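Local coordinates for protein probable enoyl-CoA hydratase/isomerase (Pseudomonas aeruginosa, PDB 7BOR) that binds coenzyme A in a crotonase fold and probably acts as an enoyl-CoA isomerase, shifting double bonds from the delta-3 to the delta-2 position, at residues 4-9 with 17-22; 25-30 with 59-64; 52-57 with 96-101. One frame throughout, in Å; residues are numbered along the deposited sequence.

From the N terminus, contact 1 closes the short loop of the beta hairpin that starts the crotonase sheet. Residues 23-24 alone separate it from contact 2, where 25-30 meets 59-64 and so closes a longer loop containing helix 29-44 and strand 50-54. Contact 3 starts within that loop, at 52-57, and ends beyond it, at 96-101; contacts 2 and 3 therefore cross, while contact 1 is complete before either begins. Contacts 1 and 3 share one sheet, since strands 13-18 and 50-54 are neighbours in it. Arg20 of contact 1 bonds to Asn25 and Ala26 of contact 2, and both of these contacts touch coenzyme A.

Contact 1. Residues 4-9 with 17-22; sequences LIRVER and RLDRQD. With COA (coenzyme A), chain C.
Ile5 and Leu18 meet on the buried face of the N-terminal beta hairpin, whose strands 5-9 and 13-18 begin the mixed sheet of this crotonase fold. Both side chains run the same way, side by side, with Ile5 CD1 3.8 Å from Leu18 CD1. Helix 29-44 covers them, Met31 lying against Ile5 and Met35 against Leu18, so branched aliphatic residues suit this dry, tightly filled side. Between the strands, Arg6 and Arg17 form an antiparallel hydrogen-bonded pair: Arg6 N donates to Arg17 O at 3.0 Å and Arg17 N returns a bond to Arg6 O at 2.9 Å. Past the regular strand, Asp19 N still reaches Leu4 O, at 2.8 Å, which continues the pairing into the loop.

The other face is looser and polar. Here Arg6 and Arg17 lie alongside each other, their guanidinium planes 38° apart, with Arg17 NE over one face of the Arg6 group. Long side chains suit this outer position because their aliphatic parts can lie on the sheet while the charges stay near solvent. Asp19 probably eases the proximity of the two cations. Bends at chi2 and chi3 (52°) of Arg6 fold its chain over toward Asp19.

At the hairpin's end, Leu4 CD2 rests against the extended Arg20 chain, 3.7 Å from Arg20 CB, while the Arg20 guanidinium turns to Asp65 and Ala26 O beside the coenzyme A site. The salt bridge from Arg6 NH1 to Asp19 OD2, 2.8 Å long, lies in the guanidinium plane but meets the carboxylate from above its own plane.

Contact 2. Residues 25-30 with 59-64; sequences NALTRA and CFTSGN. With COA (coenzyme A), chain C.
Asn25 and Thr61 clasp the two loops together beside coenzyme A, each through a side chain that reaches the other's segment. In Thr61, OG1 stands anti to the backbone N (chi1 178°), which brings it to Asn25 O at 2.6 Å, above the plane of that carbonyl. The same oxygen accepts from Gly63 N, closing an ST turn, so one hydroxyl both ties the loops and shapes the bend. Threonine suits the place because its oxygen can donate across the contact and accept within its own loop. Leu27 crosses it at about a right angle, with Leu27 CG 3.4 Å from Thr61 OG1, and its branched end continues toward Leu18, Tyr32 and Met35.

Asn25 has CG beside its own backbone N (chi1 -71°), an arrangement that lays the amide along residues 59-60. Its ND2 donates to Phe60 O at 2.9 Å; the acceptor lies near the amide plane, although the donor sits above the carbonyl plane. OD1 accepts from Arg20 N, so both ends of the amide are engaged and its rotation is fixed.

Leu27 N donates to Gly63 O at 2.8 Å, part of a single backbone bridge between Leu27 and Asn64. Glycine suits position 63, where phi is positive and the backbone runs close to the preceding carbonyl and to N4P of the coenzyme. Ser62 OG is hydrogen-bonded to Lys24 O, while the small Ala26 CB fits against the adenine, 3.5 Å from C6A of coenzyme A.

Coenzyme N4P donates to Ser62 O at 2.7 Å and N6A to Asn64 O at 2.9 Å. Recognition of the pantetheine amide and the adenine amino group thus falls here to backbone carbonyls, probably held in place by this clasp, while small side chains pack on the ligand.

Contact 3. Residues 52-57 with 96-101; sequences LITGGD and IAAVNG
Ala98 packs against Leu52 and Thr54 where the parallel strands 50-54 and 95-99 run beside each other in the main sheet of the crotonase fold. Ala98, Ile96 and Asn100 lose the most surface to the opposite segment, and they mark its centre and two ends. The small methyl of Ala98 allows Thr54 to lie close, with Thr54 CB 3.9 Å from Ala98 CB; Leu52 CD2 approaches the same methyl more distantly. Ala98 N donates to Ile53 O at 2.9 Å.

Ile96 pairs with Leu52 in the buried interior. Ile96 O takes a 2.7 Å bond from Ile53 N, nearly along the C=O axis, while the Ile96 side chain packs on Leu116 and Phe118 of the next strand. A beta-branched residue fits this extended backbone well. Helix 182-196 covers the face carrying Leu52 and Thr54, through Ala188 and Leu185.

Asn100 lies where the strands give way to loops. With CG beside the backbone N (chi1 -84°), its amide is brought up to the backbone of 56-57, and Asn100 CG comes within 3.0 Å of Asp57 O. ND2 makes a weak bond to Gly56 O, and OD1 accepts from Gly181 N; an amide suits a place that needs both a donor and an acceptor. A water links the two segments here, accepting from Gly55 N and Asn100 N.

Thr54 finishes the strand: its OG1, anti to the backbone N (chi1 -177°), donates across to Ala98 O at 3.0 Å and, by accepting from Gly56 N, also at 3.0 Å, closes an ST turn.

Contact 1. Residues 4-9 with 17-22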
loop_
_atom_site.group_PDB
_atom_site.type_symbol
_atom_site.label_atom_id
_atom_site.label_comp_id
_atom_site.label_asym_id
_atom_site.label_seq_id
_atom_site.Cartn_x
_atom_site.Cartn_y
_atom_site.Cartn_z
ATOM N N LEU A 4 -14.513 -6.562 -7.616
ATOM C CA LEU A 4 -13.613 -6.637 -6.471
ATOM C C LEU A 4 -12.974 -5.313 -6.066
ATOM O O LEU A 4 -12.539 -5.204 -4.918
ATOM C CB LEU A 4 -12.501 -7.665 -6.738
ATOM C CG LEU A 4 -13.021 -9.101 -6.896
ATOM C CD1 LEU A 4 -12.027 -10.049 -7.502
ATOM C CD2 LEU A 4 -13.456 -9.653 -5.552
ATOM N N ILE A 5 -12.890 -4.330 -6.969
ATOM C CA ILE A 5 -12.465 -2.961 -6.662
ATOM C C ILE A 5 -13.615 -2.006 -7.015
ATOM O O ILE A 5 -13.930 -1.810 -8.200
ATOM C CB ILE A 5 -11.193 -2.558 -7.428
ATOM C CG1 ILE A 5 -9.961 -3.418 -7.068
ATOM C CG2 ILE A 5 -10.910 -1.062 -7.233
ATOM C CD1 ILE A 5 -9.646 -3.557 -5.607
ATOM N N ARG A 6 -14.228 -1.391 -6.002
ATOM C CA ARG A 6 -15.249 -0.364 -6.228
ATOM C C ARG A 6 -14.613 1.011 -6.399
ATOM O O ARG A 6 -13.665 1.360 -5.690
ATOM C CB ARG A 6 -16.240 -0.328 -5.071
ATOM C CG ARG A 6 -17.251 -1.444 -5.108
ATOM C CD ARG A 6 -17.698 -1.879 -3.703
ATOM N NE ARG A 6 -18.159 -0.770 -2.865
ATOM C CZ ARG A 6 -18.702 -0.917 -1.658
ATOM N NH1 ARG A 6 -18.853 -2.127 -1.130
ATOM N NH2 ARG A 6 -19.094 0.157 -0.978
ATOM N N VAL A 7 -15.148 1.799 -7.336
ATOM C CA VAL A 7 -14.600 3.118 -7.658
ATOM C C VAL A 7 -15.633 4.237 -7.506
ATOM O O VAL A 7 -16.199 4.712 -8.495
ATOM C CB VAL A 7 -14.033 3.127 -9.084
ATOM C CG1 VAL A 7 -12.688 2.474 -9.139
ATOM C CG2 VAL A 7 -14.992 2.389 -10.037
ATOM N N GLU A 8 -15.855 4.703 -6.279
ATOM C CA GLU A 8 -16.823 5.770 -6.019
ATOM C C GLU A 8 -16.209 7.139 -6.319
ATOM O O GLU A 8 -15.373 7.629 -5.547
ATOM C CB GLU A 8 -17.290 5.707 -4.566
ATOM C CG GLU A 8 -18.023 4.422 -4.186
ATOM C CD GLU A 8 -19.345 4.242 -4.937
ATOM O OE1 GLU A 8 -20.151 5.206 -4.987
ATOM O OE2 GLU A 8 -19.570 3.136 -5.485
ATOM N N ARG A 9 -16.646 7.768 -7.419
ATOM C CA ARG A 9 -16.240 9.118 -7.803
ATOM C C ARG A 9 -17.213 10.121 -7.167
ATOM O O ARG A 9 -18.323 10.365 -7.690
ATOM C CB ARG A 9 -16.237 9.242 -9.320
ATOM C CG ARG A 9 -14.901 9.302 -10.029
ATOM C CD ARG A 9 -15.085 9.746 -11.497
ATOM N NE ARG A 9 -13.778 9.918 -12.152
ATOM C CZ ARG A 9 -13.140 8.940 -12.812
ATOM N NH1 ARG A 9 -11.942 9.176 -13.364
ATOM N NH2 ARG A 9 -13.695 7.714 -12.919
ATOM N N ARG A 17 -12.074 1.244 -3.276
ATOM C CA ARG A 17 -12.549 0.481 -2.134
ATOM C C ARG A 17 -12.370 -1.005 -2.443
ATOM O O ARG A 17 -13.142 -1.588 -3.203
ATOM C CB ARG A 17 -14.010 0.831 -1.819
ATOM C CG ARG A 17 -14.797 -0.198 -0.925
ATOM C CD ARG A 17 -15.073 0.300 0.513
ATOM N NE ARG A 17 -16.037 -0.521 1.277
ATOM C CZ ARG A 17 -15.861 -1.810 1.616
ATOM N NH1 ARG A 17 -14.776 -2.471 1.235
ATOM N NH2 ARG A 17 -16.776 -2.460 2.336
ATOM N N LEU A 18 -11.368 -1.623 -1.824
ATOM C CA LEU A 18 -11.157 -3.064 -1.911
ATOM C C LEU A 18 -12.368 -3.824 -1.385
ATOM O O LEU A 18 -12.743 -3.682 -0.219
ATOM C CB LEU A 18 -9.899 -3.422 -1.107
ATOM C CG LEU A 18 -8.516 -3.227 -1.765
ATOM C CD1 LEU A 18 -8.303 -1.926 -2.491
ATOM C CD2 LEU A 18 -7.366 -3.431 -0.739
ATOM N N ASP A 19 -12.981 -4.651 -2.228
ATOM C CA ASP A 19 -14.194 -5.381 -1.831
ATOM C C ASP A 19 -14.040 -6.872 -2.149
ATOM O O ASP A 19 -14.579 -7.368 -3.144
ATOM C CB ASP A 19 -15.464 -4.780 -2.509
ATOM C CG ASP A 19 -16.762 -5.041 -1.693
ATOM O OD1 ASP A 19 -16.725 -5.748 -0.652
ATOM O OD2 ASP A 19 -17.822 -4.510 -2.100
ATOM N N ARG A 20 -13.342 -7.588 -1.268
ATOM C CA ARG A 20 -13.115 -9.033 -1.391
ATOM C C ARG A 20 -13.025 -9.583 0.036
ATOM O O ARG A 20 -12.028 -10.161 0.453
ATOM C CB ARG A 20 -11.882 -9.332 -2.223
ATOM C CG ARG A 20 -11.629 -10.830 -2.521
ATOM C CD ARG A 20 -10.516 -11.007 -3.535
ATOM N NE ARG A 20 -10.345 -12.414 -3.938
ATOM C CZ ARG A 20 -9.228 -13.129 -3.813
ATOM N NH1 ARG A 20 -8.124 -12.583 -3.316
ATOM N NH2 ARG A 20 -9.200 -14.400 -4.203
ATOM N N GLN A 21 -14.095 -9.405 0.809
ATOM C CA GLN A 21 -14.016 -9.597 2.253
ATOM C C GLN A 21 -13.775 -11.055 2.613
ATOM O O GLN A 21 -13.020 -11.348 3.542
ATOM C CB GLN A 21 -15.293 -9.056 2.913
ATOM C CG GLN A 21 -15.621 -7.576 2.546
ATOM C CD GLN A 21 -14.499 -6.591 2.921
ATOM O OE1 GLN A 21 -14.076 -5.757 2.090
ATOM N NE2 GLN A 21 -14.013 -6.685 4.183
ATOM N N ASP A 22 -14.377 -11.985 1.875
ATOM C CA ASP A 22 -14.143 -13.406 2.114
ATOM C C ASP A 22 -12.662 -13.783 2.073
ATOM O O ASP A 22 -12.282 -14.792 2.673
ATOM C CB ASP A 22 -14.943 -14.220 1.074
ATOM C CG ASP A 22 -14.912 -13.566 -0.359
ATOM O OD1 ASP A 22 -15.090 -12.312 -0.488
ATOM O OD2 ASP A 22 -14.697 -14.304 -1.355
HETATM N N1A COA C . -3.902 -14.879 -0.163
HETATM C C2A COA C . -4.799 -15.860 -0.461
HETATM N N3A COA C . -5.830 -16.163 0.384
HETATM C C4A COA C . -5.927 -15.438 1.510
HETATM C C5A COA C . -5.053 -14.459 1.823
HETATM C C6A COA C . -4.012 -14.180 0.962
HETATM N N6A COA C . -2.980 -13.147 1.130
HETATM N N7A COA C . -5.402 -13.914 3.022
HETATM C C8A COA C . -6.501 -14.554 3.478
HETATM N N9A COA C . -6.765 -15.463 2.545
HETATM C C1B COA C . -7.962 -16.311 2.718
HETATM C C2B COA C . -7.734 -17.609 3.653
HETATM O O2B COA C . -6.951 -18.600 2.876
HETATM C C3B COA C . -8.975 -17.923 3.895
HETATM O O3B COA C . -9.591 -18.584 2.711
HETATM P P3B COA C . -10.891 -19.550 2.833
HETATM O O7A COA C . -11.905 -18.991 3.811
HETATM O O8A COA C . -10.395 -20.895 3.288
HETATM O O9A COA C . -11.524 -19.607 1.475
HETATM C C4B COA C . -9.763 -16.600 4.065
HETATM O O4B COA C . -8.969 -15.609 3.189
HETATM C C5B COA C . -9.832 -16.121 5.393
HETATM O O5B COA C . -8.517 -15.832 5.748
HETATM P P1A COA C . -7.994 -16.261 7.235
HETATM O O1A COA C . -6.482 -16.315 7.306
HETATM O O2A COA C . -8.549 -17.583 7.716
HETATM O O3A COA C . -8.605 -15.087 8.218
HETATM P P2A COA C . -7.737 -14.707 9.569
HETATM O O4A COA C . -8.592 -13.747 10.391
HETATM O O5A COA C . -7.435 -16.022 10.221
HETATM O O6A COA C . -6.264 -14.047 9.170
HETATM C CBP COA C . -4.719 -12.515 8.164
HETATM C CCP COA C . -6.201 -12.709 8.651
HETATM C CDP COA C . -4.651 -11.290 7.183
HETATM C CEP COA C . -3.782 -12.263 9.371
HETATM C CAP COA C . -4.377 -13.882 7.488
HETATM O OAP COA C . -5.361 -14.126 6.529
HETATM C C9P COA C . -3.030 -13.876 6.768
HETATM O O9P COA C . -1.990 -13.920 7.356
HETATM N N8P COA C . -3.105 -13.842 5.291
HETATM C C7P COA C . -1.900 -13.821 4.458
HETATM C C6P COA C . -1.028 -12.566 4.764
HETATM C C5P COA C . 0.192 -12.660 3.793
HETATM O O5P COA C . 1.082 -13.418 3.966
HETATM N N4P COA C . 0.205 -11.764 2.651
HETATM C C3P COA C . 1.284 -11.847 1.698
HETATM C C2P COA C . 2.506 -11.137 2.217
HETATM S S1P COA C . 3.706 -11.330 0.878
#

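Contact 2. Residues 25-30 with 59-64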
loop_
_atom_site.group_PDB
_atom_site.type_symbol
_atom_site.label_atom_id
_atom_site.label_comp_id
_atom_site.label_asym_id
_atom_site.label_seq_id
_atom_site.Cartn_x
_atom_site.Cartn_y
_atom_site.Cartn_z
ATOM N N ASN A 25 -9.552 -9.199 1.627
ATOM C CA ASN A 25 -9.166 -8.265 0.576
ATOM C C ASN A 25 -7.811 -8.593 -0.060
ATOM O O ASN A 25 -7.090 -7.686 -0.517
ATOM C CB ASN A 25 -9.180 -6.811 1.094
ATOM C CG ASN A 25 -10.610 -6.289 1.354
ATOM O OD1 ASN A 25 -11.574 -6.776 0.774
ATOM N ND2 ASN A 25 -10.736 -5.294 2.229
ATOM N N ALA A 26 -7.475 -9.879 -0.129
ATOM C CA ALA A 26 -6.231 -10.311 -0.772
ATOM C C ALA A 26 -6.222 -9.874 -2.223
ATOM O O ALA A 26 -7.228 -10.002 -2.924
ATOM C CB ALA A 26 -6.073 -11.822 -0.658
ATOM N N LEU A 27 -5.106 -9.309 -2.664
ATOM C CA LEU A 27 -5.070 -8.601 -3.936
ATOM C C LEU A 27 -4.691 -9.525 -5.094
ATOM O O LEU A 27 -3.548 -9.999 -5.172
ATOM C CB LEU A 27 -4.077 -7.446 -3.866
ATOM C CG LEU A 27 -4.349 -6.391 -2.789
ATOM C CD1 LEU A 27 -3.146 -5.540 -2.651
ATOM C CD2 LEU A 27 -5.507 -5.595 -3.261
ATOM N N THR A 28 -5.617 -9.674 -6.037
ATOM C CA THR A 28 -5.450 -10.450 -7.265
ATOM C C THR A 28 -4.918 -9.608 -8.428
ATOM O O THR A 28 -4.874 -8.376 -8.379
ATOM C CB THR A 28 -6.783 -11.065 -7.676
ATOM O OG1 THR A 28 -7.637 -10.004 -8.120
ATOM C CG2 THR A 28 -7.399 -11.834 -6.496
ATOM N N ARG A 29 -4.483 -10.298 -9.493
ATOM C CA ARG A 29 -3.973 -9.582 -10.666
ATOM C C ARG A 29 -5.019 -8.613 -11.216
ATOM O O ARG A 29 -4.683 -7.528 -11.697
ATOM C CB ARG A 29 -3.547 -10.587 -11.745
ATOM C CG ARG A 29 -2.255 -11.393 -11.464
ATOM C CD ARG A 29 -1.955 -12.399 -12.612
ATOM N NE ARG A 29 -2.971 -13.466 -12.696
ATOM C CZ ARG A 29 -2.801 -14.722 -12.265
ATOM N NH1 ARG A 29 -1.641 -15.099 -11.730
ATOM N NH2 ARG A 29 -3.793 -15.619 -12.378
ATOM N N ALA A 30 -6.296 -8.988 -11.154
ATOM C CA ALA A 30 -7.351 -8.136 -11.689
ATOM C C ALA A 30 -7.628 -6.942 -10.768
ATOM O O ALA A 30 -8.030 -5.865 -11.234
ATOM C CB ALA A 30 -8.625 -8.968 -11.904
ATOM N N CYS A 59 -11.398 -4.193 7.414
ATOM C CA CYS A 59 -10.248 -4.885 6.829
ATOM C C CYS A 59 -9.631 -3.992 5.775
ATOM O O CYS A 59 -10.347 -3.380 4.986
ATOM C CB CYS A 59 -10.645 -6.257 6.219
ATOM S SG CYS A 59 -9.229 -7.255 5.512
ATOM N N PHE A 60 -8.303 -3.888 5.779
ATOM C CA PHE A 60 -7.658 -3.140 4.703
ATOM C C PHE A 60 -7.244 -4.125 3.578
ATOM O O PHE A 60 -7.991 -4.285 2.605
ATOM C CB PHE A 60 -6.487 -2.315 5.251
ATOM C CG PHE A 60 -5.890 -1.356 4.244
ATOM C CD1 PHE A 60 -6.633 -0.312 3.709
ATOM C CD2 PHE A 60 -4.560 -1.488 3.832
ATOM C CE1 PHE A 60 -6.056 0.558 2.775
ATOM C CE2 PHE A 60 -3.989 -0.612 2.906
ATOM C CZ PHE A 60 -4.728 0.408 2.375
ATOM N N THR A 61 -6.124 -4.849 3.716
ATOM C CA THR A 61 -5.832 -5.959 2.793
ATOM C C THR A 61 -4.804 -6.897 3.413
ATOM O O THR A 61 -3.841 -6.443 4.035
ATOM C CB THR A 61 -5.307 -5.450 1.434
ATOM O OG1 THR A 61 -4.974 -6.553 0.562
ATOM C CG2 THR A 61 -4.048 -4.617 1.619
ATOM N N SER A 62 -4.994 -8.195 3.223
ATOM C CA SER A 62 -3.984 -9.166 3.646
ATOM C C SER A 62 -2.820 -9.242 2.665
ATOM O O SER A 62 -1.932 -10.090 2.823
ATOM C CB SER A 62 -4.612 -10.559 3.861
ATOM O OG SER A 62 -5.399 -11.014 2.763
ATOM N N GLY A 63 -2.769 -8.337 1.690
ATOM C CA GLY A 63 -1.651 -8.294 0.786
ATOM C C GLY A 63 -1.918 -9.169 -0.421
ATOM O O GLY A 63 -3.058 -9.594 -0.713
ATOM N N ASN A 64 -0.827 -9.456 -1.124
ATOM C CA ASN A 64 -0.897 -10.191 -2.380
ATOM C C ASN A 64 -1.652 -11.497 -2.212
ATOM O O ASN A 64 -1.505 -12.200 -1.217
ATOM C CB ASN A 64 0.506 -10.472 -2.918
ATOM C CG ASN A 64 0.575 -10.381 -4.406
ATOM O OD1 ASN A 64 1.008 -9.367 -4.952
ATOM N ND2 ASN A 64 0.143 -11.434 -5.087
HETATM N N1A COA C . -3.902 -14.879 -0.163
HETATM C C2A COA C . -4.799 -15.860 -0.461
HETATM N N3A COA C . -5.830 -16.163 0.384
HETATM C C4A COA C . -5.927 -15.438 1.510
HETATM C C5A COA C . -5.053 -14.459 1.823
HETATM C C6A COA C . -4.012 -14.180 0.962
HETATM N N6A COA C . -2.980 -13.147 1.130
HETATM N N7A COA C . -5.402 -13.914 3.022
HETATM C C8A COA C . -6.501 -14.554 3.478
HETATM N N9A COA C . -6.765 -15.463 2.545
HETATM C C1B COA C . -7.962 -16.311 2.718
HETATM C C2B COA C . -7.734 -17.609 3.653
HETATM O O2B COA C . -6.951 -18.600 2.876
HETATM C C3B COA C . -8.975 -17.923 3.895
HETATM O O3B COA C . -9.591 -18.584 2.711
HETATM P P3B COA C . -10.891 -19.550 2.833
HETATM O O7A COA C . -11.905 -18.991 3.811
HETATM O O8A COA C . -10.395 -20.895 3.288
HETATM O O9A COA C . -11.524 -19.607 1.475
HETATM C C4B COA C . -9.763 -16.600 4.065
HETATM O O4B COA C . -8.969 -15.609 3.189
HETATM C C5B COA C . -9.832 -16.121 5.393
HETATM O O5B COA C . -8.517 -15.832 5.748
HETATM P P1A COA C . -7.994 -16.261 7.235
HETATM O O1A COA C . -6.482 -16.315 7.306
HETATM O O2A COA C . -8.549 -17.583 7.716
HETATM O O3A COA C . -8.605 -15.087 8.218
HETATM P P2A COA C . -7.737 -14.707 9.569
HETATM O O4A COA C . -8.592 -13.747 10.391
HETATM O O5A COA C . -7.435 -16.022 10.221
HETATM O O6A COA C . -6.264 -14.047 9.170
HETATM C CBP COA C . -4.719 -12.515 8.164
HETATM C CCP COA C . -6.201 -12.709 8.651
HETATM C CDP COA C . -4.651 -11.290 7.183
HETATM C CEP COA C . -3.782 -12.263 9.371
HETATM C CAP COA C . -4.377 -13.882 7.488
HETATM O OAP COA C . -5.361 -14.126 6.529
HETATM C C9P COA C . -3.030 -13.876 6.768
HETATM O O9P COA C . -1.990 -13.920 7.356
HETATM N N8P COA C . -3.105 -13.842 5.291
HETATM C C7P COA C . -1.900 -13.821 4.458
HETATM C C6P COA C . -1.028 -12.566 4.764
HETATM C C5P COA C . 0.192 -12.660 3.793
HETATM O O5P COA C . 1.082 -13.418 3.966
HETATM N N4P COA C . 0.205 -11.764 2.651
HETATM C C3P COA C . 1.284 -11.847 1.698
HETATM C C2P COA C . 2.506 -11.137 2.217
HETATM S S1P COA C . 3.706 -11.330 0.878
#

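Contact 3. Residues 52-57 with 96-101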
loop_
_atom_site.group_PDB
_atom_site.type_symbol
_atom_site.label_atom_id
_atom_site.label_comp_id
_atom_site.label_asym_id
_atom_site.label_seq_id
_atom_site.Cartn_x
_atom_site.Cartn_y
_atom_site.Cartn_z
ATOM N N LEU A 52 -8.686 8.384 -2.319
ATOM C CA LEU A 52 -8.737 7.668 -1.061
ATOM C C LEU A 52 -8.709 6.159 -1.306
ATOM O O LEU A 52 -9.468 5.641 -2.137
ATOM C CB LEU A 52 -9.995 8.084 -0.309
ATOM C CG LEU A 52 -10.075 7.733 1.153
ATOM C CD1 LEU A 52 -10.876 8.846 1.827
ATOM C CD2 LEU A 52 -10.732 6.408 1.259
ATOM N N ILE A 53 -7.876 5.446 -0.553
ATOM C CA ILE A 53 -7.822 3.985 -0.646
ATOM C C ILE A 53 -8.256 3.382 0.673
ATOM O O ILE A 53 -7.738 3.759 1.730
ATOM C CB ILE A 53 -6.411 3.479 -0.987
ATOM C CG1 ILE A 53 -5.916 4.062 -2.283
ATOM C CG2 ILE A 53 -6.395 1.960 -1.195
ATOM C CD1 ILE A 53 -4.479 3.704 -2.607
ATOM N N THR A 54 -9.107 2.364 0.611
ATOM C CA THR A 54 -9.593 1.732 1.830
ATOM C C THR A 54 -10.160 0.345 1.539
ATOM O O THR A 54 -10.656 0.078 0.444
ATOM C CB THR A 54 -10.659 2.637 2.484
ATOM O OG1 THR A 54 -11.107 2.076 3.710
ATOM C CG2 THR A 54 -11.862 2.811 1.567
ATOM N N GLY A 55 -10.095 -0.522 2.537
ATOM C CA GLY A 55 -10.816 -1.771 2.508
ATOM C C GLY A 55 -12.155 -1.747 3.229
ATOM O O GLY A 55 -12.824 -2.785 3.276
ATOM N N GLY A 56 -12.567 -0.597 3.761
ATOM C CA GLY A 56 -13.785 -0.466 4.544
ATOM C C GLY A 56 -13.512 -0.510 6.036
ATOM O O GLY A 56 -12.390 -0.306 6.504
ATOM N N ASP A 57 -14.569 -0.813 6.792
ATOM C CA ASP A 57 -14.585 -0.599 8.232
ATOM C C ASP A 57 -13.835 -1.653 8.999
ATOM O O ASP A 57 -13.391 -1.370 10.110
ATOM C CB ASP A 57 -16.028 -0.585 8.793
ATOM C CG ASP A 57 -16.841 0.588 8.281
ATOM O OD1 ASP A 57 -16.229 1.550 7.755
ATOM O OD2 ASP A 57 -18.092 0.543 8.402
ATOM N N ILE A 96 -4.700 9.277 -0.051
ATOM C CA ILE A 96 -4.997 9.049 1.372
ATOM C C ILE A 96 -5.424 7.604 1.584
ATOM O O ILE A 96 -6.330 7.115 0.907
ATOM C CB ILE A 96 -6.087 10.010 1.871
ATOM C CG1 ILE A 96 -5.602 11.439 1.682
ATOM C CG2 ILE A 96 -6.457 9.762 3.292
ATOM C CD1 ILE A 96 -6.624 12.493 2.089
ATOM N N ALA A 97 -4.809 6.940 2.562
ATOM C CA ALA A 97 -5.216 5.615 2.994
ATOM C C ALA A 97 -6.034 5.683 4.272
ATOM O O ALA A 97 -5.754 6.484 5.159
ATOM C CB ALA A 97 -4.013 4.706 3.260
ATOM N N ALA A 98 -7.018 4.785 4.362
ATOM C CA ALA A 98 -7.905 4.617 5.515
ATOM C C ALA A 98 -7.923 3.137 5.854
ATOM O O ALA A 98 -8.527 2.331 5.134
ATOM C CB ALA A 98 -9.315 5.097 5.211
ATOM N N VAL A 99 -7.302 2.782 6.962
ATOM C CA VAL A 99 -6.898 1.413 7.223
ATOM C C VAL A 99 -7.608 0.916 8.459
ATOM O O VAL A 99 -7.478 1.514 9.529
ATOM C CB VAL A 99 -5.365 1.303 7.403
ATOM C CG1 VAL A 99 -4.967 -0.159 7.671
ATOM C CG2 VAL A 99 -4.625 1.887 6.185
ATOM N N ASN A 100 -8.281 -0.224 8.331
ATOM C CA ASN A 100 -8.823 -0.965 9.460
ATOM C C ASN A 100 -8.372 -2.422 9.356
ATOM O O ASN A 100 -8.163 -2.941 8.269
ATOM C CB ASN A 100 -10.365 -0.899 9.464
ATOM C CG ASN A 100 -10.908 0.375 10.144
ATOM O OD1 ASN A 100 -10.787 0.554 11.356
ATOM N ND2 ASN A 100 -11.504 1.231 9.364
ATOM N N GLY A 101 -8.239 -3.078 10.485
ATOM C CA GLY A 101 -7.980 -4.492 10.481
ATOM C C GLY A 101 -6.594 -4.815 9.950
ATOM O O GLY A 101 -5.636 -4.113 10.240
HETATM O O HOH W 1 -9.713 -0.431 5.428
#